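Hydrolase, alpha/beta hydrolase FOLD family (Staphylococcus aureus, PDB 2XMZ) probably catalyses loss of pyruvate from its precursor to give 2-succinyl-6-hydroxy-2,4-cyclohexadiene-1-carboxylate in menaquinone biosynthesis. Local coordinates at residues Tyr100-His105 / Trp200-Glu205; Lys227-Asn230 / Asn234-Cys237; Thr86-Ser91 / Asp253-Met258. All coordinates share one frame; numbering follows the deposited sequence. Where two conformers were deposited one is given.

How the contacts relate
All three contacts belong to one alpha/beta hydrolase fold. Contact 3 lies deepest, about 10 Å from the centre of the chain, and its strand runs into S91, the probable nucleophile of an S91-H245-D218 triad. Contacts 1 and 2 are about 16 and 17 Å from that centre, on the same side, with their own centres about 14 Å apart. They touch through W200, whose CZ3 is 3.6 Å from K227 CB, and through L203 against M228. Contact 1 reaches contact 3 where Y100 CB meets L87 CD2 at 3.9 Å, although their centres are about 20 Å apart. Contacts 2 and 3 reach the same sheet without touching, nearest atoms about 8 Å apart.

Contact 1. Residues Tyr100-His105 / Trp200-Glu205; sequences YAINGH and WPRLKE
I102, on the last turn of helix 92-103, presses its aliphatic branches against R202 and E205 of the loop that leads to strand 210-215. Van der Waals packing carries the direct contact. The methyl CG2 stands anti to the backbone N (chi1 -66°, measured to CG1) and lies 3.5 Å from R202 CD, so it meets the hydrocarbon part of the arginine rather than its charged end. The other branch ends in CD1, which rests 3.9 Å from R202 CB and 3.8 Å from R202 O. I102 thus lies along the aliphatic stem of R202, from CB to CD, while E205, whose side chain crosses that of I102 at about a right angle, brings OE2 to 3.9 Å from I102 CG2. L203 adds a minor flank and turns its side chain to P118 and M228.

Ionic bonding stays within the loop. R202 NH2 donates to E205 OE1 over 2.8 Å at an N-H...O angle of 159°; the oxygen lies in the guanidinium plane and offers its syn lone pair. A bend at R202 chi2 (-144°) lets CD pass I102 before the guanidinium turns to the carboxylate, and the backbone bond from E205 N to R202 O closes the same turn.

Water joins the two backbones. One molecule donates to A101 O at 2.8 Å and to E205 O at 3.2 Å, bridging the end of the helix and the loop where no protein hydrogen bond links the two segments.

The chemistry is therefore divided: an apolar side chain rests on the stem of an ion pair that the loop makes for itself. The salt bridge ties the guanidinium to E205 while the arginine methylenes face I102, and the bridging water supplies the polar link between helix and loop.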
ATOM      1  N   TYR A 100     -10.798  -0.315   2.170  1.00 21.42           N
ATOM      2  CA  TYR A 100     -11.527  -1.238   1.355  1.00 21.43           C
ATOM      3  C   TYR A 100     -12.043  -2.426   2.156  1.00 21.18           C
ATOM      4  O   TYR A 100     -13.158  -2.866   1.922  1.00 21.32           O
ATOM      5  CB  TYR A 100     -10.728  -1.735   0.145  1.00 20.56           C
ATOM      6  CG  TYR A 100     -11.653  -2.359  -0.865  1.00 23.12           C
ATOM      7  CD1 TYR A 100     -12.293  -1.573  -1.831  1.00 23.80           C
ATOM      8  CD2 TYR A 100     -11.946  -3.732  -0.824  1.00 24.74           C
ATOM      9  CE1 TYR A 100     -13.167  -2.153  -2.749  1.00 23.70           C
ATOM     10  CE2 TYR A 100     -12.794  -4.308  -1.723  1.00 25.26           C
ATOM     11  CZ  TYR A 100     -13.415  -3.505  -2.683  1.00 26.00           C
ATOM     12  OH  TYR A 100     -14.273  -4.088  -3.575  1.00 27.67           O
ATOM     13  N   ALA A 101     -11.237  -2.936   3.085  1.00 20.71           N
ATOM     14  CA  ALA A 101     -11.672  -4.039   3.961  1.00 21.93           C
ATOM     15  C   ALA A 101     -12.918  -3.671   4.739  1.00 22.90           C
ATOM     16  O   ALA A 101     -13.731  -4.538   5.043  1.00 22.41           O
ATOM     17  CB  ALA A 101     -10.551  -4.465   4.938  1.00 21.08           C
ATOM     18  N   ILE A 102     -13.041  -2.385   5.085  1.00 23.01           N
ATOM     19  CA  ILE A 102     -14.161  -1.884   5.887  1.00 23.47           C
ATOM     20  C   ILE A 102     -15.366  -1.437   5.045  1.00 24.51           C
ATOM     21  O   ILE A 102     -16.516  -1.633   5.442  1.00 24.86           O
ATOM     22  CB  ILE A 102     -13.681  -0.689   6.757  1.00 23.53           C
ATOM     23  CG1 ILE A 102     -12.659  -1.177   7.790  1.00 24.38           C
ATOM     24  CG2 ILE A 102     -14.853   0.032   7.441  1.00 22.96           C
ATOM     25  CD1 ILE A 102     -11.767  -0.074   8.374  1.00 22.76           C
ATOM     26  N   ASN A 103     -15.092  -0.841   3.888  1.00 23.09           N
ATOM     27  CA  ASN A 103     -16.118  -0.157   3.113  1.00 24.58           C
ATOM     28  C   ASN A 103     -16.314  -0.697   1.720  1.00 24.77           C
ATOM     29  O   ASN A 103     -17.277  -0.313   1.055  1.00 26.15           O
ATOM     30  CB  ASN A 103     -15.782   1.328   3.006  1.00 24.63           C
ATOM     31  CG  ASN A 103     -15.832   2.021   4.346  1.00 25.38           C
ATOM     32  OD1 ASN A 103     -16.883   2.126   4.954  1.00 28.60           O
ATOM     33  ND2 ASN A 103     -14.691   2.493   4.809  1.00 25.80           N
ATOM     34  N   GLY A 104     -15.418  -1.584   1.277  1.00 24.05           N
ATOM     35  CA  GLY A 104     -15.492  -2.131  -0.088  1.00 24.25           C
ATOM     36  C   GLY A 104     -16.725  -2.969  -0.369  1.00 25.37           C
ATOM     37  O   GLY A 104     -17.352  -3.528   0.544  1.00 25.98           O
ATOM     38  N   HIS A 105     -17.068  -3.082  -1.639  1.00 25.63           N
ATOM     39  CA  HIS A 105     -18.321  -3.700  -2.007  1.00 27.55           C
ATOM     40  C   HIS A 105     -18.150  -5.139  -2.480  1.00 28.00           C
ATOM     41  O   HIS A 105     -19.122  -5.895  -2.574  1.00 29.50           O
ATOM     42  CB  HIS A 105     -19.104  -2.779  -2.959  1.00 29.50           C
ATOM     43  CG  HIS A 105     -19.432  -1.446  -2.335  1.00 30.49           C
ATOM     44  ND1 HIS A 105     -18.724  -0.292  -2.615  1.00 29.60           N
ATOM     45  CD2 HIS A 105     -20.343  -1.105  -1.387  1.00 32.04           C
ATOM     46  CE1 HIS A 105     -19.210   0.709  -1.901  1.00 32.23           C
ATOM     47  NE2 HIS A 105     -20.187   0.241  -1.139  1.00 33.80           N
ATOM     48  N   TRP A 200      -9.509   3.877  12.842  1.00 26.37           N
ATOM     49  CA  TRP A 200      -9.156   3.198  14.087  1.00 26.19           C
ATOM     50  C   TRP A 200     -10.367   2.522  14.759  1.00 27.31           C
ATOM     51  O   TRP A 200     -10.288   1.351  15.106  1.00 27.73           O
ATOM     52  CB  TRP A 200      -8.431   4.157  15.046  1.00 26.48           C
ATOM     53  CG  TRP A 200      -6.985   4.358  14.667  1.00 23.84           C
ATOM     54  CD1 TRP A 200      -6.457   5.417  13.978  1.00 23.44           C
ATOM     55  CD2 TRP A 200      -5.893   3.461  14.924  1.00 24.54           C
ATOM     56  NE1 TRP A 200      -5.097   5.248  13.818  1.00 25.11           N
ATOM     57  CE2 TRP A 200      -4.727   4.052  14.381  1.00 25.38           C
ATOM     58  CE3 TRP A 200      -5.786   2.211  15.554  1.00 23.95           C
ATOM     59  CZ2 TRP A 200      -3.468   3.438  14.456  1.00 24.60           C
ATOM     60  CZ3 TRP A 200      -4.534   1.603  15.624  1.00 24.86           C
ATOM     61  CH2 TRP A 200      -3.397   2.219  15.092  1.00 24.73           C
ATOM     62  N   PRO A 201     -11.499   3.247  14.912  1.00 28.14           N
ATOM     63  CA  PRO A 201     -12.674   2.631  15.555  1.00 29.25           C
ATOM     64  C   PRO A 201     -13.446   1.608  14.692  1.00 28.64           C
ATOM     65  O   PRO A 201     -14.317   0.922  15.207  1.00 29.51           O
ATOM     66  CB  PRO A 201     -13.557   3.831  15.912  1.00 30.15           C
ATOM     67  CG  PRO A 201     -13.175   4.891  14.961  1.00 30.22           C
ATOM     68  CD  PRO A 201     -11.729   4.675  14.606  1.00 28.59           C
ATOM     69  N   ARG A 202     -13.096   1.492  13.412  1.00 28.09           N
ATOM     70  CA  ARG A 202     -13.733   0.533  12.497  1.00 27.87           C
ATOM     71  C   ARG A 202     -12.860  -0.705  12.248  1.00 26.66           C
ATOM     72  O   ARG A 202     -13.271  -1.604  11.544  1.00 26.46           O
ATOM     73  CB  ARG A 202     -14.096   1.212  11.158  1.00 27.95           C
ATOM     74  CG  ARG A 202     -15.272   2.226  11.234  1.00 31.75           C
ATOM     75  CD  ARG A 202     -16.126   2.176   9.945  1.00 35.91           C
ATOM     76  NE  ARG A 202     -17.114   3.252   9.845  1.00 39.52           N
ATOM     77  CZ  ARG A 202     -18.346   3.215  10.359  1.00 42.13           C
ATOM     78  NH1 ARG A 202     -19.158   4.259  10.202  1.00 44.02           N
ATOM     79  NH2 ARG A 202     -18.781   2.143  11.032  1.00 43.10           N
ATOM     80  N   LEU A 203     -11.648  -0.745  12.814  1.00 25.94           N
ATOM     81  CA  LEU A 203     -10.756  -1.921  12.658  1.00 24.66           C
ATOM     82  C   LEU A 203     -11.367  -3.223  13.161  1.00 25.50           C
ATOM     83  O   LEU A 203     -11.100  -4.297  12.600  1.00 24.99           O
ATOM     84  CB  LEU A 203      -9.411  -1.704  13.372  1.00 23.87           C
ATOM     85  CG  LEU A 203      -8.495  -0.629  12.785  1.00 24.69           C
ATOM     86  CD1 LEU A 203      -7.169  -0.621  13.544  1.00 22.89           C
ATOM     87  CD2 LEU A 203      -8.294  -0.830  11.256  1.00 21.40           C
ATOM     88  N   LYS A 204     -12.158  -3.126  14.233  1.00 25.83           N
ATOM     89  CA  LYS A 204     -12.847  -4.275  14.792  1.00 27.16           C
ATOM     90  C   LYS A 204     -13.890  -4.865  13.840  1.00 26.88           C
ATOM     91  O   LYS A 204     -14.306  -5.996  14.016  1.00 27.43           O
ATOM     92  CB  LYS A 204     -13.480  -3.960  16.165  1.00 28.99           C
ATOM     93  CG  LYS A 204     -14.542  -2.885  16.162  1.00 30.53           C
ATOM     94  CD  LYS A 204     -15.003  -2.624  17.589  1.00 34.58           C
ATOM     95  CE  LYS A 204     -15.390  -1.191  17.791  1.00 38.50           C
ATOM     96  NZ  LYS A 204     -16.558  -0.821  16.953  1.00 43.75           N
ATOM     97  N   GLU A 205     -14.274  -4.109  12.814  1.00 25.59           N
ATOM     98  CA  GLU A 205     -15.232  -4.594  11.841  1.00 25.62           C
ATOM     99  C   GLU A 205     -14.579  -5.553  10.864  1.00 24.95           C
ATOM    100  O   GLU A 205     -15.262  -6.287  10.190  1.00 25.38           O
ATOM    101  CB  GLU A 205     -15.834  -3.433  11.057  1.00 25.19           C
ATOM    102  CG  GLU A 205     -16.354  -2.303  11.933  1.00 26.39           C
ATOM    103  CD  GLU A 205     -17.174  -1.319  11.132  1.00 27.16           C
ATOM    104  OE1 GLU A 205     -17.614  -0.306  11.701  1.00 29.39           O
ATOM    105  OE2 GLU A 205     -17.356  -1.556   9.919  1.00 28.20           O
TER
HETATM  106  O   HOH W   1     -15.358  -5.022   7.292  1.00 28.13           O

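Contact 2. Residues Lys227-Asn230 / Asn234-Cys237; sequences KMAN and NSKC
S235 puts its hydroxyl between its own backbone N and carbonyl carbon (chi1 61°), and this setting points OG at the carbonyl of A229; two residues on, C237 directs CB from the strand backbone toward the helix, and its chi1 of 180°, SG anti to the backbone N, carries the sulfur beyond it. Both lie in the beta-alpha-beta unit of strand 210-215, helix 219-231 and strand 235-240, in which the end of the helix packs on the strand that follows it. The two touching parts are joined by a short connection, and the CA atoms of A229 and S235 come within 5.5 Å of each other.

The polar half centres on S235. OG is 2.7 Å from A229 O, on the last turn of the helix, and is also hydrogen-bonded to I232 O, just past the helix end. The hydroxyl comes in beside the helix backbone, since OG is also 3.4 Å from A229 CA.

The apolar half is small. A229 has a single methyl to offer and directs it at the strand, where CB stands 3.8 Å from S235 OG. So short a side chain is consistent with the close approach of the helix here. I212 on strand 210-215, the neighbour of 235-240 in the sheet, touches both A229 and S235, while backbone bonds from K236 to T210 and I212 hold the strand in place. As 235-240 is the outermost strand of this end of the sheet, the contact lies at the partly exposed margin of the sheet.

The closest approach of C237 is made by its methylene: CB lies 3.7 Å from A229 CB, whereas SG, swung past the alanine, is 4.7 Å from that same methyl.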
ATOM      1  N   LYS A 227      -0.781  -1.810  17.548  1.00 25.84           N
ATOM      2  CA  LYS A 227      -2.093  -1.279  17.912  1.00 26.39           C
ATOM      3  C   LYS A 227      -3.194  -1.815  16.995  1.00 24.91           C
ATOM      4  O   LYS A 227      -4.220  -2.240  17.486  1.00 25.41           O
ATOM      5  CB  LYS A 227      -2.090   0.238  17.888  1.00 26.22           C
ATOM      6  CG  LYS A 227      -1.454   0.887  19.085  1.00 30.06           C
ATOM      7  CD  LYS A 227      -1.566   2.383  18.861  1.00 34.11           C
ATOM      8  CE  LYS A 227      -0.436   3.147  19.493  1.00 38.11           C
ATOM      9  NZ  LYS A 227      -0.556   4.592  19.193  1.00 39.71           N
ATOM     10  N   MET A 228      -2.958  -1.795  15.682  1.00 23.37           N
ATOM     11  CA  MET A 228      -3.873  -2.394  14.704  1.00 22.47           C
ATOM     12  C   MET A 228      -4.152  -3.867  15.021  1.00 22.93           C
ATOM     13  O   MET A 228      -5.303  -4.296  15.030  1.00 22.59           O
ATOM     14  CB  MET A 228      -3.322  -2.281  13.275  1.00 22.48           C
ATOM     15  CG  MET A 228      -3.232  -0.854  12.733  1.00 21.01           C
ATOM     16  SD  MET A 228      -3.124  -0.858  10.960  1.00 24.72           S
ATOM     17  CE  MET A 228      -1.529  -1.648  10.743  1.00 17.10           C
ATOM     18  N   ALA A 229      -3.099  -4.628  15.292  1.00 23.37           N
ATOM     19  CA  ALA A 229      -3.243  -6.063  15.586  1.00 24.95           C
ATOM     20  C   ALA A 229      -4.187  -6.302  16.746  1.00 26.37           C
ATOM     21  O   ALA A 229      -5.006  -7.224  16.709  1.00 27.16           O
ATOM     22  CB  ALA A 229      -1.889  -6.686  15.872  1.00 25.59           C
ATOM     23  N   ASN A 230      -4.085  -5.458  17.775  1.00 26.89           N
ATOM     24  CA  ASN A 230      -4.942  -5.554  18.953  1.00 28.79           C
ATOM     25  C   ASN A 230      -6.414  -5.447  18.624  1.00 27.74           C
ATOM     26  O   ASN A 230      -7.255  -6.003  19.329  1.00 28.20           O
ATOM     27  CB  ASN A 230      -4.632  -4.426  19.950  1.00 30.07           C
ATOM     28  CG  ASN A 230      -3.373  -4.656  20.737  1.00 35.68           C
ATOM     29  OD1 ASN A 230      -2.889  -5.785  20.853  1.00 40.79           O
ATOM     30  ND2 ASN A 230      -2.835  -3.575  21.315  1.00 37.49           N
ATOM     31  N   ASN A 234      -9.036 -11.145  13.999  1.00 28.14           N
ATOM     32  CA  ASN A 234      -8.257 -12.289  13.467  1.00 29.52           C
ATOM     33  C   ASN A 234      -6.988 -11.820  12.747  1.00 29.37           C
ATOM     34  O   ASN A 234      -6.869 -11.932  11.522  1.00 29.70           O
ATOM     35  CB  ASN A 234      -9.156 -13.125  12.557  0.50 29.73           C
ATOM     36  CG  ASN A 234     -10.462 -13.482  13.226  0.50 29.15           C
ATOM     37  OD1 ASN A 234     -10.483 -14.229  14.205  0.50 30.72           O
ATOM     38  ND2 ASN A 234     -11.557 -12.923  12.727  0.50 25.49           N
ATOM     39  N   SER A 235      -6.051 -11.253  13.514  1.00 29.30           N
ATOM     40  CA  SER A 235      -4.850 -10.625  12.936  1.00 28.66           C
ATOM     41  C   SER A 235      -3.594 -11.326  13.458  1.00 29.50           C
ATOM     42  O   SER A 235      -3.604 -11.859  14.557  1.00 29.95           O
ATOM     43  CB  SER A 235      -4.793  -9.144  13.319  1.00 27.11           C
ATOM     44  OG  SER A 235      -4.718  -9.017  14.730  1.00 31.01           O
ATOM     45  N   LYS A 236      -2.525 -11.331  12.662  1.00 29.29           N
ATOM     46  CA  LYS A 236      -1.194 -11.721  13.134  1.00 31.74           C
ATOM     47  C   LYS A 236      -0.292 -10.561  12.810  1.00 31.24           C
ATOM     48  O   LYS A 236      -0.320 -10.072  11.674  1.00 30.32           O
ATOM     49  CB  LYS A 236      -0.636 -12.943  12.391  1.00 32.87           C
ATOM     50  CG  LYS A 236      -1.551 -14.131  12.265  1.00 37.18           C
ATOM     51  CD  LYS A 236      -1.391 -15.107  13.399  1.00 40.78           C
ATOM     52  CE  LYS A 236      -2.169 -16.391  13.095  1.00 44.42           C
ATOM     53  NZ  LYS A 236      -2.996 -16.788  14.257  1.00 45.88           N
ATOM     54  N   CYS A 237       0.505 -10.119  13.778  1.00 31.38           N
ATOM     55  CA  CYS A 237       1.490  -9.058  13.535  1.00 31.64           C
ATOM     56  C   CYS A 237       2.897  -9.637  13.514  1.00 31.92           C
ATOM     57  O   CYS A 237       3.317 -10.289  14.465  1.00 33.33           O
ATOM     58  CB  CYS A 237       1.385  -7.937  14.593  1.00 31.93           C
ATOM     59  SG  CYS A 237       2.572  -6.551  14.393  1.00 36.42           S
TER

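Contact 3. Residues Thr86-Ser91 / Asp253-Met258; sequences TLFGYS and DEFDTM
F88 and F255 meet ring to ring across the interior, reaching from opposite directions: F88 from strand 84-90, F255 from helix 252-266. The tight part is confined to a few ring carbons. F88 CZ is 3.5 Å from F255 CZ, and F88 CE2 lies 3.6 Å from F255 CE1. The planes stand at 89° with centroids 5.5 Å apart. F88 CZ arrives at the edge of the F255 ring, in its plane, whereas F255 comes to the F88 ring obliquely, so the pair is not a regular stack. CG anti to N in F88 (chi1 172°), and likewise in F255, directs each ring toward the other segment.

In contrast to this buried ring contact, a solvent-exposed side of the helix plays no part in it. There D253 and T257 are exposed and make no contact with the strand; the helix's own bonds hold this side, D253 O being gripped twice, by T257 N and by T257 OG1, each at 2.8 Å. The hydroxyl approaches from above the carbonyl plane, 42° out of it.

Beyond F88 the strand ends at Y90, and S91 follows in the turn before helix 92-103, consistent with the nucleophile elbow of alpha/beta hydrolases; S91 has the strained positive phi of that turn, and its OG is hydrogen-bonded to H245 NE2. Around the phenylalanine pair, F21 meets F88, while H35 and H248 meet F255. E114 of strand 110-114 touches both rings, so the pair lies between helix 252-266 and the middle of the sheet, with strand 17-22 bonded along the other edge of strand 84-90.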
ATOM      1  N   THR A  86      -7.163 -12.063  -1.638  1.00 27.38           N
ATOM      2  CA  THR A  86      -6.321 -11.474  -0.597  1.00 25.94           C
ATOM      3  C   THR A  86      -5.899 -10.089  -1.023  1.00 24.38           C
ATOM      4  O   THR A  86      -5.252  -9.924  -2.064  1.00 25.30           O
ATOM      5  CB  THR A  86      -5.068 -12.314  -0.336  1.00 26.41           C
ATOM      6  OG1 THR A  86      -5.472 -13.616   0.064  1.00 25.04           O
ATOM      7  CG2 THR A  86      -4.226 -11.684   0.760  1.00 25.94           C
ATOM      8  N   LEU A  87      -6.274  -9.084  -0.233  1.00 23.08           N
ATOM      9  CA  LEU A  87      -5.910  -7.722  -0.555  1.00 21.67           C
ATOM     10  C   LEU A  87      -4.702  -7.309   0.245  1.00 21.40           C
ATOM     11  O   LEU A  87      -4.721  -7.332   1.475  1.00 20.61           O
ATOM     12  CB  LEU A  87      -7.061  -6.753  -0.297  1.00 21.28           C
ATOM     13  CG  LEU A  87      -6.824  -5.322  -0.772  1.00 21.78           C
ATOM     14  CD1 LEU A  87      -6.453  -5.286  -2.264  1.00 20.11           C
ATOM     15  CD2 LEU A  87      -8.075  -4.473  -0.510  1.00 20.88           C
ATOM     16  N   PHE A  88      -3.653  -6.934  -0.474  1.00 20.53           N
ATOM     17  CA  PHE A  88      -2.425  -6.526   0.146  1.00 20.89           C
ATOM     18  C   PHE A  88      -2.233  -5.039  -0.123  1.00 19.52           C
ATOM     19  O   PHE A  88      -2.345  -4.581  -1.265  1.00 19.58           O
ATOM     20  CB  PHE A  88      -1.237  -7.307  -0.442  1.00 21.29           C
ATOM     21  CG  PHE A  88       0.112  -6.781   0.025  1.00 22.89           C
ATOM     22  CD1 PHE A  88       0.690  -5.664  -0.579  1.00 23.38           C
ATOM     23  CD2 PHE A  88       0.795  -7.402   1.064  1.00 22.47           C
ATOM     24  CE1 PHE A  88       1.913  -5.147  -0.126  1.00 24.58           C
ATOM     25  CE2 PHE A  88       2.032  -6.898   1.520  1.00 23.92           C
ATOM     26  CZ  PHE A  88       2.585  -5.771   0.909  1.00 23.21           C
ATOM     27  N   GLY A  89      -1.908  -4.287   0.920  1.00 19.49           N
ATOM     28  CA  GLY A  89      -1.518  -2.900   0.745  1.00 19.88           C
ATOM     29  C   GLY A  89      -0.299  -2.502   1.565  1.00 19.97           C
ATOM     30  O   GLY A  89      -0.202  -2.835   2.755  1.00 19.20           O
ATOM     31  N   TYR A  90       0.627  -1.806   0.898  1.00 20.03           N
ATOM     32  CA  TYR A  90       1.819  -1.270   1.524  1.00 19.92           C
ATOM     33  C   TYR A  90       1.662   0.223   1.698  1.00 19.13           C
ATOM     34  O   TYR A  90       1.423   0.927   0.725  1.00 18.76           O
ATOM     35  CB  TYR A  90       3.082  -1.546   0.671  1.00 19.75           C
ATOM     36  CG  TYR A  90       4.218  -0.588   0.951  1.00 19.38           C
ATOM     37  CD1 TYR A  90       4.958  -0.670   2.135  1.00 19.48           C
ATOM     38  CD2 TYR A  90       4.560   0.404   0.021  1.00 17.93           C
ATOM     39  CE1 TYR A  90       6.006   0.224   2.399  1.00 18.50           C
ATOM     40  CE2 TYR A  90       5.621   1.329   0.272  1.00 18.36           C
ATOM     41  CZ  TYR A  90       6.329   1.222   1.461  1.00 17.31           C
ATOM     42  OH  TYR A  90       7.361   2.084   1.722  1.00 19.82           O
ATOM     43  N   SER A  91       1.847   0.688   2.932  1.00 19.12           N
ATOM     44  CA  SER A  91       1.923   2.109   3.275  1.00 19.77           C
ATOM     45  C   SER A  91       0.676   2.801   2.738  1.00 19.37           C
ATOM     46  O   SER A  91      -0.421   2.419   3.117  1.00 20.36           O
ATOM     47  CB  SER A  91       3.221   2.742   2.732  1.00 20.08           C
ATOM     48  OG  SER A  91       3.547   3.905   3.474  1.00 21.09           O
ATOM     49  N   ASP A 253      12.969 -11.611   0.427  1.00 36.59           N
ATOM     50  CA  ASP A 253      12.756 -13.037   0.659  1.00 38.39           C
ATOM     51  C   ASP A 253      11.948 -13.331   1.919  1.00 37.96           C
ATOM     52  O   ASP A 253      10.993 -14.112   1.885  1.00 38.13           O
ATOM     53  CB  ASP A 253      14.087 -13.774   0.669  1.00 40.53           C
ATOM     54  CG  ASP A 253      14.683 -13.885  -0.718  1.00 43.00           C
ATOM     55  OD1 ASP A 253      13.910 -13.839  -1.707  1.00 44.19           O
ATOM     56  OD2 ASP A 253      15.916 -13.999  -0.827  1.00 45.89           O
ATOM     57  N   GLU A 254      12.342 -12.713   3.029  1.00 37.40           N
ATOM     58  CA  GLU A 254      11.586 -12.838   4.264  1.00 37.16           C
ATOM     59  C   GLU A 254      10.162 -12.329   4.035  1.00 35.01           C
ATOM     60  O   GLU A 254       9.195 -12.993   4.413  1.00 35.00           O
ATOM     61  CB  GLU A 254      12.289 -12.087   5.402  1.00 37.32           C
ATOM     62  CG  GLU A 254      11.661 -12.219   6.780  1.00 37.97           C
ATOM     63  CD  GLU A 254      11.736 -13.616   7.340  1.00 42.03           C
ATOM     64  OE1 GLU A 254      12.580 -14.419   6.865  1.00 43.70           O
ATOM     65  OE2 GLU A 254      10.936 -13.911   8.253  1.00 42.61           O
ATOM     66  N   PHE A 255      10.040 -11.165   3.400  1.00 33.63           N
ATOM     67  CA  PHE A 255       8.732 -10.619   3.028  1.00 32.02           C
ATOM     68  C   PHE A 255       7.914 -11.683   2.276  1.00 32.60           C
ATOM     69  O   PHE A 255       6.769 -11.957   2.645  1.00 32.11           O
ATOM     70  CB  PHE A 255       8.881  -9.332   2.193  1.00 30.64           C
ATOM     71  CG  PHE A 255       7.592  -8.854   1.577  1.00 29.04           C
ATOM     72  CD1 PHE A 255       6.718  -8.029   2.290  1.00 27.66           C
ATOM     73  CD2 PHE A 255       7.243  -9.245   0.289  1.00 28.92           C
ATOM     74  CE1 PHE A 255       5.514  -7.594   1.716  1.00 26.81           C
ATOM     75  CE2 PHE A 255       6.049  -8.820  -0.288  1.00 27.82           C
ATOM     76  CZ  PHE A 255       5.179  -7.995   0.428  1.00 26.36           C
ATOM     77  N   ASP A 256       8.504 -12.273   1.237  1.00 33.31           N
ATOM     78  CA  ASP A 256       7.840 -13.319   0.450  1.00 34.54           C
ATOM     79  C   ASP A 256       7.449 -14.544   1.283  1.00 35.79           C
ATOM     80  O   ASP A 256       6.324 -15.046   1.177  1.00 35.00           O
ATOM     81  CB  ASP A 256       8.712 -13.754  -0.728  1.00 35.60           C
ATOM     82  CG  ASP A 256       8.776 -12.713  -1.827  1.00 34.88           C
ATOM     83  OD1 ASP A 256       7.926 -11.801  -1.828  1.00 33.02           O
ATOM     84  OD2 ASP A 256       9.672 -12.824  -2.693  1.00 34.86           O
ATOM     85  N   THR A 257       8.386 -15.003   2.112  1.00 37.18           N
ATOM     86  CA  THR A 257       8.174 -16.150   2.995  1.00 38.72           C
ATOM     87  C   THR A 257       7.001 -15.905   3.946  1.00 37.89           C
ATOM     88  O   THR A 257       6.157 -16.786   4.116  1.00 37.94           O
ATOM     89  CB  THR A 257       9.437 -16.446   3.807  1.00 39.83           C
ATOM     90  OG1 THR A 257      10.524 -16.678   2.907  1.00 42.54           O
ATOM     91  CG2 THR A 257       9.245 -17.669   4.713  1.00 40.86           C
ATOM     92  N   MET A 258       6.951 -14.711   4.548  1.00 36.81           N
ATOM     93  CA  MET A 258       5.850 -14.355   5.448  1.00 36.94           C
ATOM     94  C   MET A 258       4.499 -14.383   4.742  1.00 35.76           C
ATOM     95  O   MET A 258       3.520 -14.865   5.302  1.00 36.45           O
ATOM     96  CB  MET A 258       6.059 -12.997   6.128  1.00 36.50           C
ATOM     97  CG  MET A 258       7.183 -12.910   7.176  1.00 38.98           C
ATOM     98  SD  MET A 258       7.127 -14.086   8.553  1.00 46.57           S
ATOM     99  CE  MET A 258       8.026 -15.492   7.871  1.00 49.10           C
TER